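Local coordinates for protein oxidoreductase (Ralstonia eutropha, PDB 3HJ9) that binds flavin mononucleotide between its two subunits and is probably an oxidoreductase of the nitroreductase family, although its substrate is not established, at residues 67-72 / 94-99; 84-89 / 164-169; 146-151 / 158-163. All blocks are in the same frame, centred on the assembly; numbering follows the deposited sequence. Where two conformers were deposited one is given.

Interaction 1. Residues 67-72 / 94-99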
loop_
_atom_site.group_PDB
_atom_site.type_symbol
_atom_site.label_atom_id
_atom_site.label_comp_id
_atom_site.label_asym_id
_atom_site.label_seq_id
_atom_site.Cartn_x
_atom_site.Cartn_y
_atom_site.Cartn_z
ATOM N N GLU A 67 -7.770 -14.427 8.931
ATOM C CA GLU A 67 -6.549 -14.274 8.140
ATOM C C GLU A 67 -6.483 -12.946 7.354
ATOM O O GLU A 67 -5.436 -12.332 7.289
ATOM C CB GLU A 67 -6.320 -15.503 7.250
ATOM C CG GLU A 67 -6.020 -16.764 8.057
ATOM C CD GLU A 67 -5.813 -17.996 7.214
ATOM O OE1 GLU A 67 -6.225 -18.001 6.031
ATOM O OE2 GLU A 67 -5.221 -18.964 7.738
ATOM N N LEU A 68 -7.615 -12.506 6.826
ATOM C CA LEU A 68 -7.757 -11.223 6.106
ATOM C C LEU A 68 -7.403 -10.049 7.017
ATOM O O LEU A 68 -6.578 -9.161 6.647
ATOM C CB LEU A 68 -9.220 -11.041 5.626
ATOM C CG LEU A 68 -9.648 -9.692 5.039
ATOM C CD1 LEU A 68 -8.861 -9.393 3.729
ATOM C CD2 LEU A 68 -11.185 -9.652 4.841
ATOM N N LEU A 69 -8.045 -10.037 8.189
ATOM C CA LEU A 69 -7.802 -8.997 9.179
ATOM C C LEU A 69 -6.337 -9.016 9.635
ATOM O O LEU A 69 -5.749 -7.974 9.704
ATOM C CB LEU A 69 -8.782 -9.070 10.364
ATOM C CG LEU A 69 -10.216 -8.658 10.000
ATOM C CD1 LEU A 69 -11.145 -9.030 11.116
ATOM C CD2 LEU A 69 -10.331 -7.163 9.698
ATOM N N TRP A 70 -5.785 -10.199 9.912
ATOM C CA TRP A 70 -4.370 -10.327 10.290
ATOM C C TRP A 70 -3.429 -9.842 9.152
ATOM O O TRP A 70 -2.427 -9.150 9.428
ATOM C CB TRP A 70 -4.045 -11.750 10.710
ATOM C CG TRP A 70 -2.643 -11.881 11.133
ATOM C CD1 TRP A 70 -2.119 -11.599 12.354
ATOM C CD2 TRP A 70 -1.568 -12.302 10.313
ATOM N NE1 TRP A 70 -0.761 -11.807 12.347
ATOM C CE2 TRP A 70 -0.394 -12.238 11.098
ATOM C CE3 TRP A 70 -1.479 -12.722 8.977
ATOM C CZ2 TRP A 70 0.858 -12.597 10.604
ATOM C CZ3 TRP A 70 -0.224 -13.089 8.475
ATOM C CH2 TRP A 70 0.924 -13.034 9.295
ATOM N N ALA A 71 -3.725 -10.257 7.914
ATOM C CA ALA A 71 -2.971 -9.831 6.736
ATOM C C ALA A 71 -2.954 -8.297 6.700
ATOM O O ALA A 71 -1.863 -7.694 6.710
ATOM C CB ALA A 71 -3.551 -10.428 5.423
ATOM N N ALA A 72 -4.133 -7.682 6.821
ATOM C CA ALA A 72 -4.246 -6.200 6.756
ATOM C C ALA A 72 -3.627 -5.437 7.927
ATOM O O ALA A 72 -2.879 -4.454 7.708
ATOM C CB ALA A 72 -5.708 -5.771 6.566
ATOM N N ILE A 94 -3.464 3.952 11.533
ATOM C CA ILE A 94 -4.664 3.403 10.923
ATOM C C ILE A 94 -5.275 2.287 11.789
ATOM O O ILE A 94 -4.573 1.382 12.193
ATOM C CB ILE A 94 -4.363 2.841 9.488
ATOM C CG1 ILE A 94 -3.930 3.967 8.525
ATOM C CG2 ILE A 94 -5.550 2.107 8.887
ATOM C CD1 ILE A 94 -4.992 5.089 8.286
ATOM N N ASP A 95 -6.589 2.396 12.044
ATOM C CA ASP A 95 -7.390 1.389 12.703
ATOM C C ASP A 95 -8.283 0.818 11.611
ATOM O O ASP A 95 -8.830 1.558 10.777
ATOM C CB ASP A 95 -8.289 1.977 13.804
ATOM C CG ASP A 95 -7.521 2.456 15.026
ATOM O OD1 ASP A 95 -6.410 1.949 15.326
ATOM O OD2 ASP A 95 -8.037 3.364 15.720
ATOM N N VAL A 96 -8.437 -0.493 11.611
ATOM C CA VAL A 96 -9.232 -1.156 10.630
ATOM C C VAL A 96 -10.567 -1.500 11.244
ATOM O O VAL A 96 -10.636 -2.169 12.265
ATOM C CB VAL A 96 -8.536 -2.404 10.074
ATOM C CG1 VAL A 96 -9.472 -3.106 9.111
ATOM C CG2 VAL A 96 -7.254 -2.003 9.383
ATOM N N TYR A 97 -11.619 -1.059 10.577
ATOM C CA TYR A 97 -12.987 -1.332 10.954
ATOM C C TYR A 97 -13.535 -2.293 9.937
ATOM O O TYR A 97 -13.099 -2.287 8.784
ATOM C CB TYR A 97 -13.822 -0.049 10.977
ATOM C CG TYR A 97 -13.557 0.821 12.182
ATOM C CD1 TYR A 97 -12.420 1.631 12.240
ATOM C CD2 TYR A 97 -14.438 0.840 13.267
ATOM C CE1 TYR A 97 -12.168 2.448 13.332
ATOM C CE2 TYR A 97 -14.200 1.641 14.363
ATOM C CZ TYR A 97 -13.041 2.427 14.411
ATOM O OH TYR A 97 -12.806 3.206 15.507
ATOM N N VAL A 98 -14.519 -3.082 10.349
ATOM C CA VAL A 98 -15.148 -4.069 9.468
ATOM C C VAL A 98 -16.664 -3.901 9.524
ATOM O O VAL A 98 -17.244 -4.035 10.607
ATOM C CB VAL A 98 -14.807 -5.551 9.896
ATOM C CG1 VAL A 98 -15.158 -6.505 8.792
ATOM C CG2 VAL A 98 -13.347 -5.716 10.276
ATOM N N ALA A 99 -17.301 -3.611 8.380
ATOM C CA ALA A 99 -18.771 -3.526 8.311
ATOM C C ALA A 99 -19.264 -4.903 7.922
ATOM O O ALA A 99 -19.001 -5.351 6.798
ATOM C CB ALA A 99 -19.243 -2.472 7.309
#
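Leu69 extends from helix 62-73 to Val96 and Val98 of strand 94-100, and these three aliphatic side chains make up the close contact between residues 67-72 and 94-99. The interaction is wholly apolar. The closest approach is tip to tip: CD2 of Leu69 lies 3.4 Å from CG2 of Val98, tighter than an ordinary van der Waals approach. The other methyl, Leu69 CD1, stands 4.1 Å from the same Val98 CG2, so both leucine methyls meet one valine branch, CD2 much the nearer. With CG1 of Val98 anti to the backbone N (chi1 -165°), CG2 is left anti to the carbonyl carbon and turned to the helix.

A looser contact joins Leu69 to the next inward-facing residue of the strand. Leu69 CD2 comes 4.2 Å from CG1 of Val96, the two side chains crossing at a slant. Ala72, three residues on, also directs its CB to the strand, but stays 5.0 Å from Val96 CG2 and merely shields part of it.

Val96 and Val98 face the helix while Tyr97, between them, points to the other side of the sheet, as expected for a helix lying on one face of a beta-sheet. Residues 95-99 are hydrogen-bonded into the sheet: Val96 and Val98 pair with Tyr107 and Tyr105 of strand 103-108, Asp95, Tyr97 and Ala99 with strand 137-144. Leu69 also packs on Tyr107 and Leu139 of these flanking strands, and Val96 on Met167 of helix 156-177. Trp70 meets the ring of Trp47 of the second subunit, so helix 62-73 has the sheet on one side and the second subunit on another.

Interaction 2. Residues 84-89 / 164-169. With FMN (flavin mononucleotide), chain F.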
loop_
_atom_site.group_PDB
_atom_site.type_symbol
_atom_site.label_atom_id
_atom_site.label_comp_id
_atom_site.label_asym_id
_atom_site.label_seq_id
_atom_site.Cartn_x
_atom_site.Cartn_y
_atom_site.Cartn_z
ATOM N N THR A 84 1.959 -6.379 10.286
ATOM C CA THR A 84 2.161 -6.913 8.944
ATOM C C THR A 84 2.394 -5.813 7.919
ATOM O O THR A 84 2.920 -6.120 6.872
ATOM C CB THR A 84 0.949 -7.759 8.489
ATOM O OG1 THR A 84 -0.214 -6.966 8.676
ATOM C CG2 THR A 84 0.843 -9.080 9.329
ATOM N N ALA A 85 2.030 -4.558 8.235
ATOM C CA ALA A 85 2.179 -3.383 7.354
ATOM C C ALA A 85 2.941 -2.287 8.113
ATOM O O ALA A 85 2.839 -2.175 9.355
ATOM C CB ALA A 85 0.805 -2.869 6.900
ATOM N N PRO A 86 3.721 -1.478 7.386
ATOM C CA PRO A 86 4.455 -0.403 8.046
ATOM C C PRO A 86 3.544 0.746 8.512
ATOM O O PRO A 86 2.358 0.825 8.154
ATOM C CB PRO A 86 5.415 0.063 6.956
ATOM C CG PRO A 86 4.608 -0.170 5.688
ATOM C CD PRO A 86 3.884 -1.432 5.920
ATOM N N SER A 87 4.109 1.601 9.340
ATOM C CA SER A 87 3.416 2.814 9.814
ATOM C C SER A 87 4.440 3.854 10.248
ATOM O O SER A 87 5.407 3.478 10.870
ATOM C CB SER A 87 2.454 2.489 10.972
ATOM O OG SER A 87 3.167 2.094 12.140
ATOM N N PRO A 88 4.203 5.159 9.971
ATOM C CA PRO A 88 5.156 6.224 10.324
ATOM C C PRO A 88 5.470 6.246 11.830
ATOM O O PRO A 88 4.549 6.124 12.645
ATOM C CB PRO A 88 4.424 7.504 9.881
ATOM C CG PRO A 88 3.032 7.161 9.948
ATOM C CD PRO A 88 2.929 5.738 9.502
ATOM N N TYR A 89 6.758 6.317 12.171
ATOM C CA TYR A 89 7.234 6.266 13.578
ATOM C C TYR A 89 6.781 5.032 14.404
ATOM O O TYR A 89 6.880 5.040 15.617
ATOM C CB TYR A 89 6.840 7.544 14.370
ATOM C CG TYR A 89 7.538 8.837 14.045
ATOM C CD1 TYR A 89 8.917 8.893 13.816
ATOM C CD2 TYR A 89 6.843 10.054 14.144
ATOM C CE1 TYR A 89 9.558 10.120 13.577
ATOM C CE2 TYR A 89 7.468 11.280 13.923
ATOM C CZ TYR A 89 8.825 11.307 13.644
ATOM O OH TYR A 89 9.421 12.506 13.401
ATOM N N ALA A 164 -2.536 3.147 4.921
ATOM C CA ALA A 164 -3.801 2.505 4.506
ATOM C C ALA A 164 -3.672 1.706 3.176
ATOM O O ALA A 164 -4.180 0.572 3.068
ATOM C CB ALA A 164 -4.945 3.503 4.446
ATOM N N GLY A 165 -2.927 2.273 2.216
ATOM C CA GLY A 165 -2.640 1.609 0.961
ATOM C C GLY A 165 -1.898 0.285 1.111
ATOM O O GLY A 165 -2.203 -0.679 0.437
ATOM N N ALA A 166 -0.877 0.282 1.964
ATOM C CA ALA A 166 -0.068 -0.901 2.257
ATOM C C ALA A 166 -0.916 -1.972 2.892
ATOM O O ALA A 166 -0.842 -3.131 2.502
ATOM C CB ALA A 166 1.067 -0.552 3.170
HETATM N N MSE A 167 -1.762 -1.565 3.833
HETATM C CA MSE A 167 -2.625 -2.499 4.552
HETATM C C MSE A 167 -3.687 -3.062 3.625
HETATM O O MSE A 167 -3.973 -4.279 3.641
HETATM C CB MSE A 167 -3.282 -1.820 5.750
HETATM C CG MSE A 167 -2.259 -1.370 6.747
HETATM SE SE MSE A 167 -2.997 -0.042 7.961
HETATM C CE MSE A 167 -3.539 -1.172 9.393
ATOM N N ALA A 168 -4.243 -2.183 2.799
ATOM C CA ALA A 168 -5.216 -2.608 1.761
ATOM C C ALA A 168 -4.504 -3.521 0.750
ATOM O O ALA A 168 -5.140 -4.427 0.207
ATOM C CB ALA A 168 -5.822 -1.399 1.041
ATOM N N GLU A 169 -3.189 -3.310 0.506
ATOM C CA GLU A 169 -2.460 -4.180 -0.438
ATOM C C GLU A 169 -2.256 -5.587 0.135
ATOM O O GLU A 169 -2.390 -6.575 -0.587
ATOM C CB GLU A 169 -1.131 -3.558 -0.886
ATOM C CG GLU A 169 -0.418 -4.313 -1.985
ATOM C CD GLU A 169 -1.187 -4.407 -3.304
ATOM O OE1 GLU A 169 -2.295 -3.828 -3.426
ATOM O OE2 GLU A 169 -0.658 -5.069 -4.242
HETATM N N1 FMN F . 11.265 5.011 8.416
HETATM C C2 FMN F . 12.355 5.849 8.363
HETATM O O2 FMN F . 13.420 5.509 8.858
HETATM N N3 FMN F . 12.254 7.077 7.722
HETATM C C4 FMN F . 11.072 7.501 7.176
HETATM O O4 FMN F . 11.049 8.606 6.593
HETATM C C4A FMN F . 9.959 6.671 7.241
HETATM N N5 FMN F . 8.771 7.070 6.647
HETATM C C5A FMN F . 7.654 6.264 6.633
HETATM C C6 FMN F . 6.480 6.743 6.016
HETATM C C7 FMN F . 5.334 5.935 5.988
HETATM C C7M FMN F . 4.096 6.440 5.316
HETATM C C8 FMN F . 5.360 4.676 6.584
HETATM C C8M FMN F . 4.155 3.781 6.585
HETATM C C9 FMN F . 6.517 4.206 7.192
HETATM C C9A FMN F . 7.707 4.988 7.243
HETATM N N10 FMN F . 8.921 4.572 7.855
HETATM C C10 FMN F . 10.048 5.409 7.855
HETATM C "C1'" FMN F . 9.053 3.221 8.479
HETATM C "C2'" FMN F . 8.401 3.104 9.827
HETATM O "O2'" FMN F . 9.196 3.825 10.729
HETATM C "C3'" FMN F . 8.257 1.641 10.237
HETATM O "O3'" FMN F . 7.355 1.065 9.341
HETATM C "C4'" FMN F . 7.841 1.471 11.718
HETATM O "O4'" FMN F . 8.939 1.834 12.495
HETATM C "C5'" FMN F . 7.486 0.069 12.173
HETATM O "O5'" FMN F . 8.519 -0.823 11.796
HETATM P P FMN F . 8.146 -2.028 10.798
HETATM O O1P FMN F . 6.797 -2.652 11.044
HETATM O O2P FMN F . 8.070 -1.526 9.352
HETATM O O3P FMN F . 9.299 -2.987 10.947
#
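The flavin pocket at the dimer interface is walled in part by residues 84-89, and Ala85 and Pro86 at the start of this loop rest on helix 156-177 through Ala166 and Met167. Ala85 points its CB at the helix and presses it against CG of Met167, a selenomethionine, at 3.4 Å, closer than usual for two carbons. With Met167 CG beside its backbone N (chi1 -63°), the CG methylene meets Ala85 and the selenium beyond it goes on to strand 94-100. Beside this pair, Pro86 CD is 4.0 Å from Ala166 CB, and the two alanine methyls, Ala85 CB and Ala166 CB, are 4.4 Å apart.

The far side of the loop serves the cofactor. Ser87 N donates a long hydrogen bond to the ribityl hydroxyl O3' of FMN (3.3 Å, N-H...O angle 154°), while Pro86 CB approaches the same O3' to 3.2 Å. Pro88 CD abuts the dimethylbenzene end of the flavin, 3.7 Å from C8M. One short loop thus touches both the ribityl chain and the ring system, while Arg49, Ser51, Arg53, Asp130 and Trp187 of the second subunit hydrogen-bond to the same FMN, as does Arg77 of this chain.

Met167 continues from this contact onto Ile94 and Val96 of strand 94-100 and Phe141 of strand 137-144, so its side chain links the loop to the sheet.

Interaction 3. Residues 146-151 / 158-163. With FMN (flavin mononucleotide), chain F.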
loop_
_atom_site.group_PDB
_atom_site.type_symbol
_atom_site.label_atom_id
_atom_site.label_comp_id
_atom_site.label_asym_id
_atom_site.label_seq_id
_atom_site.Cartn_x
_atom_site.Cartn_y
_atom_site.Cartn_z
ATOM N N GLY A 146 -5.104 11.929 16.334
ATOM C CA GLY A 146 -4.538 12.055 17.686
ATOM C C GLY A 146 -3.143 11.454 17.845
ATOM O O GLY A 146 -2.378 11.935 18.648
ATOM N N ARG A 147 -2.812 10.435 17.047
ATOM C CA ARG A 147 -1.492 9.785 17.047
ATOM C C ARG A 147 -0.516 10.365 15.998
ATOM O O ARG A 147 0.602 9.838 15.843
ATOM C CB ARG A 147 -1.652 8.287 16.805
ATOM C CG ARG A 147 -2.519 7.565 17.847
ATOM C CD ARG A 147 -2.983 6.231 17.330
ATOM N NE ARG A 147 -4.241 5.776 17.944
ATOM C CZ ARG A 147 -5.043 4.801 17.465
ATOM N NH1 ARG A 147 -4.755 4.107 16.346
ATOM N NH2 ARG A 147 -6.174 4.509 18.130
HETATM N N MSE A 148 -0.899 11.452 15.313
HETATM C CA MSE A 148 -0.066 12.057 14.256
HETATM C C MSE A 148 0.432 13.463 14.563
HETATM O O MSE A 148 1.065 14.093 13.699
HETATM C CB MSE A 148 -0.861 12.081 12.936
HETATM C CG MSE A 148 -1.423 10.720 12.536
HETATM SE SE MSE A 148 -1.875 10.605 10.611
HETATM C CE MSE A 148 -0.106 10.803 9.951
ATOM N N GLN A 149 0.168 13.960 15.778
ATOM C CA GLN A 149 0.514 15.325 16.125
ATOM C C GLN A 149 2.008 15.601 16.203
ATOM O O GLN A 149 2.377 16.756 16.108
ATOM C CB GLN A 149 -0.242 15.825 17.362
ATOM C CG GLN A 149 -1.770 15.777 17.225
ATOM C CD GLN A 149 -2.316 16.573 16.014
ATOM O OE1 GLN A 149 -2.235 17.809 15.980
ATOM N NE2 GLN A 149 -2.901 15.860 15.034
ATOM N N GLU A 150 2.870 14.590 16.317
ATOM C CA GLU A 150 4.347 14.857 16.290
ATOM C C GLU A 150 4.894 14.761 14.844
ATOM O O GLU A 150 6.089 14.929 14.641
ATOM C CB GLU A 150 5.124 13.957 17.282
ATOM C CG GLU A 150 4.820 14.237 18.777
HETATM N N MSE A 151 4.018 14.508 13.855
HETATM C CA MSE A 151 4.395 14.428 12.438
HETATM C C MSE A 151 4.056 15.762 11.731
HETATM O O MSE A 151 3.000 16.350 12.011
HETATM C CB MSE A 151 3.667 13.278 11.753
HETATM C CG MSE A 151 3.878 11.927 12.432
HETATM SE SE MSE A 151 2.682 10.590 11.732
HETATM C CE MSE A 151 2.792 9.350 13.268
ATOM N N THR A 158 -0.462 12.116 3.321
ATOM C CA THR A 158 0.410 11.164 2.605
ATOM C C THR A 158 0.723 9.919 3.474
ATOM O O THR A 158 0.641 8.791 3.006
ATOM C CB THR A 158 1.736 11.794 2.184
ATOM O OG1 THR A 158 1.483 12.931 1.344
ATOM C CG2 THR A 158 2.624 10.786 1.430
ATOM N N PHE A 159 1.098 10.146 4.731
ATOM C CA PHE A 159 1.436 9.036 5.656
ATOM C C PHE A 159 0.239 8.142 5.947
ATOM O O PHE A 159 0.366 6.920 5.900
ATOM C CB PHE A 159 2.041 9.587 6.929
ATOM C CG PHE A 159 3.451 10.121 6.790
ATOM C CD1 PHE A 159 4.113 10.267 5.555
ATOM C CD2 PHE A 159 4.074 10.604 7.909
ATOM C CE1 PHE A 159 5.364 10.777 5.471
ATOM C CE2 PHE A 159 5.361 11.161 7.824
ATOM C CZ PHE A 159 6.011 11.224 6.612
ATOM N N SER A 160 -0.920 8.743 6.204
ATOM C CA SER A 160 -2.179 8.004 6.438
ATOM C C SER A 160 -2.582 7.171 5.235
ATOM O O SER A 160 -2.855 5.977 5.363
ATOM C CB SER A 160 -3.337 8.958 6.706
ATOM O OG SER A 160 -3.092 9.705 7.854
ATOM N N ALA A 161 -2.607 7.818 4.062
ATOM C CA ALA A 161 -2.995 7.173 2.780
ATOM C C ALA A 161 -2.015 6.055 2.380
ATOM O O ALA A 161 -2.458 5.012 1.945
ATOM C CB ALA A 161 -3.112 8.231 1.629
ATOM N N ALA A 162 -0.704 6.271 2.561
ATOM C CA ALA A 162 0.330 5.250 2.249
ATOM C C ALA A 162 0.209 4.016 3.149
ATOM O O ALA A 162 0.186 2.873 2.638
ATOM C CB ALA A 162 1.755 5.827 2.332
ATOM N N ALA A 163 0.083 4.255 4.465
ATOM C CA ALA A 163 -0.151 3.198 5.485
ATOM C C ALA A 163 -1.424 2.432 5.152
ATOM O O ALA A 163 -1.374 1.206 5.065
ATOM C CB ALA A 163 -0.246 3.800 6.910
HETATM N N1 FMN F . 11.265 5.011 8.416
HETATM C C2 FMN F . 12.355 5.849 8.363
HETATM O O2 FMN F . 13.420 5.509 8.858
HETATM N N3 FMN F . 12.254 7.077 7.722
HETATM C C4 FMN F . 11.072 7.501 7.176
HETATM O O4 FMN F . 11.049 8.606 6.593
HETATM C C4A FMN F . 9.959 6.671 7.241
HETATM N N5 FMN F . 8.771 7.070 6.647
HETATM C C5A FMN F . 7.654 6.264 6.633
HETATM C C6 FMN F . 6.480 6.743 6.016
HETATM C C7 FMN F . 5.334 5.935 5.988
HETATM C C7M FMN F . 4.096 6.440 5.316
HETATM C C8 FMN F . 5.360 4.676 6.584
HETATM C C8M FMN F . 4.155 3.781 6.585
HETATM C C9 FMN F . 6.517 4.206 7.192
HETATM C C9A FMN F . 7.707 4.988 7.243
HETATM N N10 FMN F . 8.921 4.572 7.855
HETATM C C10 FMN F . 10.048 5.409 7.855
HETATM C "C1'" FMN F . 9.053 3.221 8.479
HETATM C "C2'" FMN F . 8.401 3.104 9.827
HETATM O "O2'" FMN F . 9.196 3.825 10.729
HETATM C "C3'" FMN F . 8.257 1.641 10.237
HETATM O "O3'" FMN F . 7.355 1.065 9.341
HETATM C "C4'" FMN F . 7.841 1.471 11.718
HETATM O "O4'" FMN F . 8.939 1.834 12.495
HETATM C "C5'" FMN F . 7.486 0.069 12.173
HETATM O "O5'" FMN F . 8.519 -0.823 11.796
HETATM P P FMN F . 8.146 -2.028 10.798
HETATM O O1P FMN F . 6.797 -2.652 11.044
HETATM O O2P FMN F . 8.070 -1.526 9.352
HETATM O O3P FMN F . 9.299 -2.987 10.947
#
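Met151 sets its selenium at the rim of the Phe159 ring, 4.1 Å from CD2, and Met148 brings its methyl against the same residue. Both methionines are selenomethionines, and a type I beta turn from Met148 to Met151 directs the two at helix 156-177. Met151 runs extended beyond CG, and its selenium ends 5.4 Å from the ring centroid and near the ring plane, an edge-on Met-aromatic contact. Met148 instead bends at its last torsion (chi3 65°), which swings CE to 3.9 Å from Phe159 CB.

With chi2 at 8°, the Phe159 ring plane nearly contains the CA-CB bond, CD1 on the CA side and CD2 turned outward to Met151. CD1 lies 3.8 Å from the flavin methyl C7M, and FMN C6 stands over one face, offset toward the rim. Ala162 CB touches the same methyl at 3.8 Å. A close approach of Met148 to Ser160 is doubtful, since that serine has two conformers; its OG bonds to Arg156 O.

The contact is probably held mainly by dispersion, with selenium standing in for methionine sulfur; Phe159 meets apolar groups here as it lines the dimethylbenzene end of the flavin beside Trp187 of the second subunit.

How the interactions relate
All three contacts are buried, but they run from the middle of the fold to the cofactor site: the centre of interaction 1 is about 5 Å, and that of interaction 3 about 17 Å, from the centre of the chain. Interactions 2 and 3 share helix 156-177 and the same FMN, and Pro88 packs on both Phe159 and Met151. Interaction 1 uses another helix and meets interaction 2 where Thr84 OG1 probably bonds to Ala71 O, and interaction 3 through the Asp95-Arg147 salt bridge. Its chemistry is aliphatic alone; interaction 2 adds a backbone bond to the ribityl chain, and interaction 3 brings selenium and an aromatic ring. Each also touches the second subunit.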